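Long-range contacts in UPF0237 protein SP_0238 (Streptococcus pneumoniae, PDB 1ZPV), which is of unknown function but forms a homodimer of ACT domains, a fold that in many relatives binds small regulatory ligands such as amino acids: residues N32-S37 / M48-S53; K5-V10 / Q80-F85. One frame throughout, in Å; residues are numbered along the deposited sequence.

From the N terminus the chain lays down strand 4-12, runs through helix 18-28, and then builds the hairpin of strands 32-41 and 44-53. Contact 1 closes that short hairpin. After helix 59-72 the chain returns as strand 75-81, and contact 2 pairs the end of this strand with strand 4-12, so the whole of contact 1 falls within the much longer loop that contact 2 closes. The sheet order is 32-41, 44-53, 4-12, 75-81, and each contact joins a strand that is outermost within this chain to its inner neighbour. They meet where Lys5 NZ forms a salt bridge with Asp34 OD2, 2.6 Å away, and both touch the second subunit.

Contact 1 (N32-S37 / M48-S53); sequences NIDDIS and MAVVSS
Ser52 reaches across to Asp34 with its hydroxyl, OG donating a hydrogen bond to OD2, 2.7 Å away, on its syn lone pair, the side facing the other carboxylate oxygen. Chi1 of 65° sets OG between the backbone N and the carbonyl carbon of Ser52, where the Asp34 carboxylate meets it. The same OD2 forms a salt bridge with Lys5, so one carboxylate oxygen serves two donors.

Asp34 comes within reach because the strand bulges here. Asp34 and Asp35 both face Val50, a classic beta bulge that shifts the antiparallel pairing by one residue. Val50 O takes Asp34 N at 2.8 Å and, more weakly, Asp35 N at 3.3 Å, while Val50 N returns a bond to Asp35 O. Asp34 CB lies 4.2 Å from Val50 CG1, the branch anti to the backbone N. Beyond the bulge, Ser37 and Met48 (a selenomethionine) form a hydrogen-bonded pair; before it, Asn32 and Ser52 do the same, with Asn32 N meeting Ser52 O at 2.7 Å.

On the face that carries Ile33, Ile36, Ala49 and Val51, Ile36 lays CG1 alongside the methyl of Ala49, CG1 to CB 4.1 Å. The Asp35 carboxylate heads away from Val50: OD1 accepts from Ile36 N, and OD2 from the backbone N of Asp42 in the second subunit.

Strand 44-53 passes the sheet on to strand 4-12 through backbone bonds of Ala49 with Ile8 and Val51 with Ala6. Helix 18-28 covers the Ile33 and Val51 face, where both side chains touch Ile26.

Contact 2 (K5-V10 / Q80-F85); sequences KAIITV and QSAAIF
Ile7, Gln80 and Ala82 bury the most surface here. Ile7 and Gln80 form an antiparallel hydrogen-bonded pair: Ile7 N gives to Gln80 O at 2.9 Å, and Gln80 N gives back to Ile7 O at 3.0 Å. Both side chains leave the same face of the sheet and then part company. Ile7 sends CD1 along toward the C-terminal turn, where it lies 4.1 Å from Ala82 CB and 4.0 Å from Phe85 CE2, meeting the ring obliquely. Chi2 of 87° swings that methyl out of the extended course and into the angle between the two.

Gln80 bends at chi2 (63°), which turns its amide toward the carbonyl of the next residue. NE2 donates to Ser81 O at 3.2 Å, with the acceptor nearly in the amide plane, an arrangement that should help hold the amide's rotation.

Ala82 adds one more backbone bond just as the chain leaves the strand. Its N-H points almost straight at Lys5 O, 2.9 Å away with 175° at the hydrogen, although it comes from above the carbonyl plane. Its methyl packs against the aliphatic start of Lys5, CB to CB 3.8 Å. Ser81 OG accepts from Ala83 N in an ST turn, and a water bonded to that hydroxyl accepts from Lys5 N. Phe59 of helix 59-72 touches Ala6 and Ser81 on the other face, and Tyr44 of the second subunit packs on Lys5 and Ala82.

The chemistry divides the work: backbone bonds set the register of strand 75-81, outermost in this chain's sheet, and the Ala82 N to Lys5 O bond, with Ile7 CD1 against Ala82 and Phe85, joins the turn after that strand to strand 4-12.

Contact 1 (N32-S37 / M48-S53)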
ATOM      1  N   ASN C  32      24.625   2.503  -0.170  1.00 17.99           N
ATOM      2  CA  ASN C  32      24.086   3.523  -1.105  1.00 19.78           C
ATOM      3  C   ASN C  32      22.548   3.591  -1.119  1.00 19.47           C
ATOM      4  O   ASN C  32      21.907   2.557  -1.133  1.00 20.46           O
ATOM      5  CB  ASN C  32      24.558   3.199  -2.530  1.00 20.92           C
ATOM      6  CG  ASN C  32      26.038   3.101  -2.616  1.00 22.15           C
ATOM      7  OD1 ASN C  32      26.745   4.046  -2.262  1.00 23.90           O
ATOM      8  ND2 ASN C  32      26.532   1.954  -3.057  1.00 24.87           N
ATOM      9  N   ILE C  33      21.968   4.789  -1.162  1.00 18.86           N
ATOM     10  CA  ILE C  33      20.543   4.933  -1.450  1.00 18.84           C
ATOM     11  C   ILE C  33      20.313   5.088  -2.970  1.00 19.20           C
ATOM     12  O   ILE C  33      20.516   6.172  -3.531  1.00 20.01           O
ATOM     13  CB  ILE C  33      19.957   6.162  -0.719  1.00 18.73           C
ATOM     14  CG1 ILE C  33      20.260   6.090   0.784  1.00 19.09           C
ATOM     15  CG2 ILE C  33      18.416   6.333  -1.039  1.00 18.77           C
ATOM     16  CD1 ILE C  33      19.770   7.357   1.601  1.00 21.79           C
ATOM     17  N   ASP C  34      19.889   4.012  -3.631  1.00 18.91           N
ATOM     18  CA  ASP C  34      19.558   4.069  -5.056  1.00 19.40           C
ATOM     19  C   ASP C  34      18.238   4.776  -5.334  1.00 18.72           C
ATOM     20  O   ASP C  34      18.051   5.385  -6.395  1.00 18.46           O
ATOM     21  CB  ASP C  34      19.530   2.652  -5.608  1.00 20.05           C
ATOM     22  CG  ASP C  34      20.874   1.960  -5.437  1.00 20.97           C
ATOM     23  OD1 ASP C  34      21.872   2.555  -5.830  1.00 23.58           O
ATOM     24  OD2 ASP C  34      20.922   0.859  -4.866  1.00 23.62           O
ATOM     25  N   ASP C  35      17.305   4.673  -4.391  1.00 18.12           N
ATOM     26  CA  ASP C  35      16.010   5.335  -4.538  1.00 18.27           C
ATOM     27  C   ASP C  35      15.337   5.403  -3.178  1.00 17.90           C
ATOM     28  O   ASP C  35      15.627   4.596  -2.277  1.00 18.07           O
ATOM     29  CB  ASP C  35      15.072   4.609  -5.530  1.00 17.98           C
ATOM     30  CG  ASP C  35      14.055   5.569  -6.193  1.00 22.59           C
ATOM     31  OD1 ASP C  35      13.922   6.717  -5.704  1.00 24.31           O
ATOM     32  OD2 ASP C  35      13.360   5.148  -7.160  1.00 23.49           O
ATOM     33  N   ILE C  36      14.448   6.372  -3.042  1.00 18.04           N
ATOM     34  CA  ILE C  36      13.754   6.612  -1.750  1.00 19.63           C
ATOM     35  C   ILE C  36      12.403   7.255  -2.041  1.00 19.29           C
ATOM     36  O   ILE C  36      12.208   7.939  -3.085  1.00 18.62           O
ATOM     37  CB  ILE C  36      14.647   7.469  -0.806  1.00 19.79           C
ATOM     38  CG1 ILE C  36      14.164   7.444   0.658  1.00 22.00           C
ATOM     39  CG2 ILE C  36      14.844   8.931  -1.331  1.00 20.07           C
ATOM     40  CD1 ILE C  36      15.149   8.057   1.624  1.00 23.74           C
ATOM     41  N   SER C  37      11.462   7.018  -1.135  1.00 20.19           N
ATOM     42  CA  SER C  37      10.168   7.646  -1.204  1.00 21.28           C
ATOM     43  C   SER C  37       9.578   7.655   0.203  1.00 21.02           C
ATOM     44  O   SER C  37       9.931   6.825   1.036  1.00 19.38           O
ATOM     45  CB  SER C  37       9.269   6.884  -2.180  1.00 22.94           C
ATOM     46  OG  SER C  37       8.039   7.553  -2.434  1.00 25.70           O
HETATM   47  N   MSE C  48      10.202   4.266   2.090  1.00 22.44           N
HETATM   48  CA  MSE C  48      10.801   3.081   1.529  1.00 24.56           C
HETATM   49  C   MSE C  48      12.052   3.496   0.793  1.00 22.85           C
HETATM   50  O   MSE C  48      12.107   4.608   0.226  1.00 22.37           O
HETATM   51  CB  MSE C  48       9.794   2.374   0.639  1.00 26.55           C
HETATM   52  CG  MSE C  48       8.674   1.716   1.454  1.00 34.97           C
HETATM   53 SE   MSE C  48       7.526   0.575   0.414  0.70 51.46          SE
HETATM   54  CE  MSE C  48       6.841  -0.551   1.710  1.00 47.72           C
ATOM     55  N   ALA C  49      13.078   2.641   0.852  1.00 21.46           N
ATOM     56  CA  ALA C  49      14.356   2.940   0.214  1.00 19.59           C
ATOM     57  C   ALA C  49      14.937   1.666  -0.374  1.00 19.45           C
ATOM     58  O   ALA C  49      14.814   0.581   0.204  1.00 18.57           O
ATOM     59  CB  ALA C  49      15.360   3.558   1.184  1.00 19.15           C
ATOM     60  N   VAL C  50      15.555   1.820  -1.522  1.00 17.26           N
ATOM     61  CA  VAL C  50      16.286   0.730  -2.146  1.00 17.71           C
ATOM     62  C   VAL C  50      17.728   1.114  -1.960  1.00 17.99           C
ATOM     63  O   VAL C  50      18.138   2.218  -2.339  1.00 18.16           O
ATOM     64  CB  VAL C  50      15.939   0.545  -3.650  1.00 17.08           C
ATOM     65  CG1 VAL C  50      16.983  -0.388  -4.367  1.00 15.88           C
ATOM     66  CG2 VAL C  50      14.538  -0.042  -3.816  1.00 17.94           C
ATOM     67  N   VAL C  51      18.479   0.185  -1.371  1.00 17.59           N
ATOM     68  CA  VAL C  51      19.855   0.434  -0.972  1.00 18.01           C
ATOM     69  C   VAL C  51      20.728  -0.654  -1.609  1.00 18.64           C
ATOM     70  O   VAL C  51      20.236  -1.729  -2.010  1.00 19.29           O
ATOM     71  CB  VAL C  51      19.965   0.461   0.599  1.00 16.64           C
ATOM     72  CG1 VAL C  51      19.088   1.659   1.183  1.00 14.08           C
ATOM     73  CG2 VAL C  51      19.550  -0.907   1.213  1.00 15.70           C
ATOM     74  N   SER C  52      22.011  -0.363  -1.751  1.00 19.31           N
ATOM     75  CA  SER C  52      22.957  -1.337  -2.321  1.00 19.37           C
ATOM     76  C   SER C  52      24.366  -1.114  -1.793  1.00 20.51           C
ATOM     77  O   SER C  52      24.688  -0.042  -1.202  1.00 19.10           O
ATOM     78  CB  SER C  52      22.952  -1.250  -3.857  1.00 19.54           C
ATOM     79  OG  SER C  52      23.448   0.013  -4.277  1.00 20.08           O
ATOM     80  N   SER C  53      25.192  -2.137  -1.974  1.00 20.26           N
ATOM     81  CA  SER C  53      26.609  -2.062  -1.659  1.00 22.16           C
ATOM     82  C   SER C  53      27.373  -2.827  -2.727  1.00 22.61           C
ATOM     83  O   SER C  53      26.849  -3.781  -3.293  1.00 21.47           O
ATOM     84  CB  SER C  53      26.880  -2.715  -0.309  1.00 22.43           C
ATOM     85  OG  SER C  53      28.268  -2.609   0.048  1.00 25.31           O
TER

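Contact 2 (K5-V10 / Q80-F85)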
ATOM      1  N   LYS C   5      21.837  -5.808  -2.720  1.00 21.69           N
ATOM      2  CA  LYS C   5      20.729  -4.866  -2.940  1.00 20.72           C
ATOM      3  C   LYS C   5      19.613  -5.270  -2.008  1.00 19.85           C
ATOM      4  O   LYS C   5      19.406  -6.473  -1.786  1.00 18.41           O
ATOM      5  CB  LYS C   5      20.232  -4.919  -4.387  1.00 21.73           C
ATOM      6  CG  LYS C   5      19.344  -3.750  -4.797  1.00 24.21           C
ATOM      7  CD  LYS C   5      19.312  -3.549  -6.326  1.00 31.80           C
ATOM      8  CE  LYS C   5      20.433  -2.634  -6.832  1.00 35.01           C
ATOM      9  NZ  LYS C   5      20.402  -1.233  -6.253  1.00 37.34           N
ATOM     10  N   ALA C   6      18.880  -4.273  -1.491  1.00 18.38           N
ATOM     11  CA  ALA C   6      17.807  -4.504  -0.536  1.00 18.86           C
ATOM     12  C   ALA C   6      16.735  -3.438  -0.595  1.00 17.88           C
ATOM     13  O   ALA C   6      16.972  -2.331  -1.057  1.00 17.99           O
ATOM     14  CB  ALA C   6      18.364  -4.577   0.902  1.00 18.59           C
ATOM     15  N   ILE C   7      15.571  -3.760  -0.046  1.00 18.23           N
ATOM     16  CA  ILE C   7      14.478  -2.803   0.060  1.00 18.19           C
ATOM     17  C   ILE C   7      14.190  -2.624   1.546  1.00 18.86           C
ATOM     18  O   ILE C   7      13.983  -3.600   2.247  1.00 18.14           O
ATOM     19  CB  ILE C   7      13.203  -3.295  -0.690  1.00 19.11           C
ATOM     20  CG1 ILE C   7      13.506  -3.531  -2.193  1.00 17.61           C
ATOM     21  CG2 ILE C   7      12.093  -2.260  -0.562  1.00 18.29           C
ATOM     22  CD1 ILE C   7      14.048  -4.932  -2.508  1.00 21.26           C
ATOM     23  N   ILE C   8      14.232  -1.376   2.009  1.00 18.01           N
ATOM     24  CA  ILE C   8      14.011  -1.044   3.400  1.00 19.30           C
ATOM     25  C   ILE C   8      12.662  -0.356   3.512  1.00 20.05           C
ATOM     26  O   ILE C   8      12.328   0.563   2.735  1.00 19.89           O
ATOM     27  CB  ILE C   8      15.108  -0.100   3.948  1.00 19.62           C
ATOM     28  CG1 ILE C   8      16.487  -0.761   3.865  1.00 19.10           C
ATOM     29  CG2 ILE C   8      14.753   0.439   5.389  1.00 16.97           C
ATOM     30  CD1 ILE C   8      17.696   0.149   4.414  1.00 21.58           C
ATOM     31  N   THR C   9      11.887  -0.772   4.490  1.00 21.04           N
ATOM     32  CA  THR C   9      10.591  -0.149   4.663  1.00 22.21           C
ATOM     33  C   THR C   9      10.468   0.296   6.107  1.00 21.63           C
ATOM     34  O   THR C   9      10.951  -0.374   7.046  1.00 22.09           O
ATOM     35  CB  THR C   9       9.435  -1.078   4.217  1.00 23.66           C
ATOM     36  OG1 THR C   9       9.498  -2.283   4.939  1.00 27.41           O
ATOM     37  CG2 THR C   9       9.583  -1.456   2.754  1.00 25.19           C
ATOM     38  N   VAL C  10       9.841   1.446   6.283  1.00 20.26           N
ATOM     39  CA  VAL C  10       9.745   2.071   7.590  1.00 20.24           C
ATOM     40  C   VAL C  10       8.309   2.527   7.847  1.00 20.57           C
ATOM     41  O   VAL C  10       7.664   3.105   6.951  1.00 19.96           O
ATOM     42  CB  VAL C  10      10.686   3.339   7.671  1.00 19.21           C
ATOM     43  CG1 VAL C  10      10.536   4.018   9.027  1.00 19.32           C
ATOM     44  CG2 VAL C  10      12.151   2.976   7.342  1.00 17.01           C
ATOM     45  N   GLN C  80      14.682  -6.291   3.301  1.00 19.83           N
ATOM     46  CA  GLN C  80      14.503  -7.496   2.513  1.00 19.61           C
ATOM     47  C   GLN C  80      15.586  -7.500   1.431  1.00 19.50           C
ATOM     48  O   GLN C  80      15.661  -6.545   0.659  1.00 19.50           O
ATOM     49  CB  GLN C  80      13.107  -7.441   1.870  1.00 20.18           C
ATOM     50  CG  GLN C  80      12.788  -8.541   0.886  1.00 24.80           C
ATOM     51  CD  GLN C  80      12.781  -9.912   1.544  1.00 30.70           C
ATOM     52  OE1 GLN C  80      11.911 -10.215   2.364  1.00 31.88           O
ATOM     53  NE2 GLN C  80      13.768 -10.740   1.197  1.00 30.71           N
ATOM     54  N   SER C  81      16.398  -8.559   1.357  1.00 17.43           N
ATOM     55  CA  SER C  81      17.354  -8.697   0.249  1.00 18.54           C
ATOM     56  C   SER C  81      16.560  -8.791  -1.044  1.00 18.81           C
ATOM     57  O   SER C  81      15.559  -9.539  -1.119  1.00 19.62           O
ATOM     58  CB  SER C  81      18.211  -9.968   0.410  1.00 17.69           C
ATOM     59  OG  SER C  81      19.055 -10.094  -0.699  1.00 18.45           O
ATOM     60  N   ALA C  82      17.050  -8.114  -2.078  1.00 19.45           N
ATOM     61  CA  ALA C  82      16.480  -8.184  -3.431  1.00 20.52           C
ATOM     62  C   ALA C  82      16.695  -9.560  -4.097  1.00 19.61           C
ATOM     63  O   ALA C  82      15.992  -9.904  -5.051  1.00 19.73           O
ATOM     64  CB  ALA C  82      17.094  -7.092  -4.297  1.00 21.81           C
ATOM     65  N   ALA C  83      17.646 -10.343  -3.577  1.00 19.70           N
ATOM     66  CA  ALA C  83      17.957 -11.679  -4.124  1.00 20.85           C
ATOM     67  C   ALA C  83      16.725 -12.568  -4.236  1.00 21.18           C
ATOM     68  O   ALA C  83      16.634 -13.427  -5.130  1.00 21.58           O
ATOM     69  CB  ALA C  83      19.052 -12.380  -3.297  1.00 20.66           C
ATOM     70  N   ILE C  84      15.791 -12.390  -3.301  1.00 21.78           N
ATOM     71  CA  ILE C  84      14.590 -13.202  -3.289  1.00 23.60           C
ATOM     72  C   ILE C  84      13.742 -13.058  -4.578  1.00 24.26           C
ATOM     73  O   ILE C  84      13.145 -14.046  -5.048  1.00 25.36           O
ATOM     74  CB  ILE C  84      13.753 -12.916  -2.012  0.50 24.15           C
ATOM     75  CG1 ILE C  84      14.559 -13.294  -0.760  0.50 25.36           C
ATOM     76  CG2 ILE C  84      12.429 -13.663  -2.033  0.50 25.13           C
ATOM     77  CD1 ILE C  84      15.231 -14.670  -0.836  0.50 26.50           C
ATOM     78  N   PHE C  85      13.757 -11.864  -5.179  1.00 24.01           N
ATOM     79  CA  PHE C  85      13.044 -11.593  -6.431  1.00 24.87           C
ATOM     80  C   PHE C  85      13.837 -11.941  -7.706  1.00 26.92           C
ATOM     81  O   PHE C  85      13.317 -11.831  -8.807  1.00 26.70           O
ATOM     82  CB  PHE C  85      12.606 -10.124  -6.478  1.00 24.42           C
ATOM     83  CG  PHE C  85      11.961  -9.650  -5.205  1.00 23.45           C
ATOM     84  CD1 PHE C  85      10.667 -10.068  -4.873  1.00 25.62           C
ATOM     85  CD2 PHE C  85      12.638  -8.811  -4.336  1.00 22.97           C
ATOM     86  CE1 PHE C  85      10.074  -9.636  -3.689  1.00 22.61           C
ATOM     87  CE2 PHE C  85      12.054  -8.379  -3.149  1.00 21.87           C
ATOM     88  CZ  PHE C  85      10.776  -8.793  -2.829  1.00 23.42           C
TER
HETATM   89  O   HOH W   1      21.404  -8.556  -1.947  1.00 21.12           O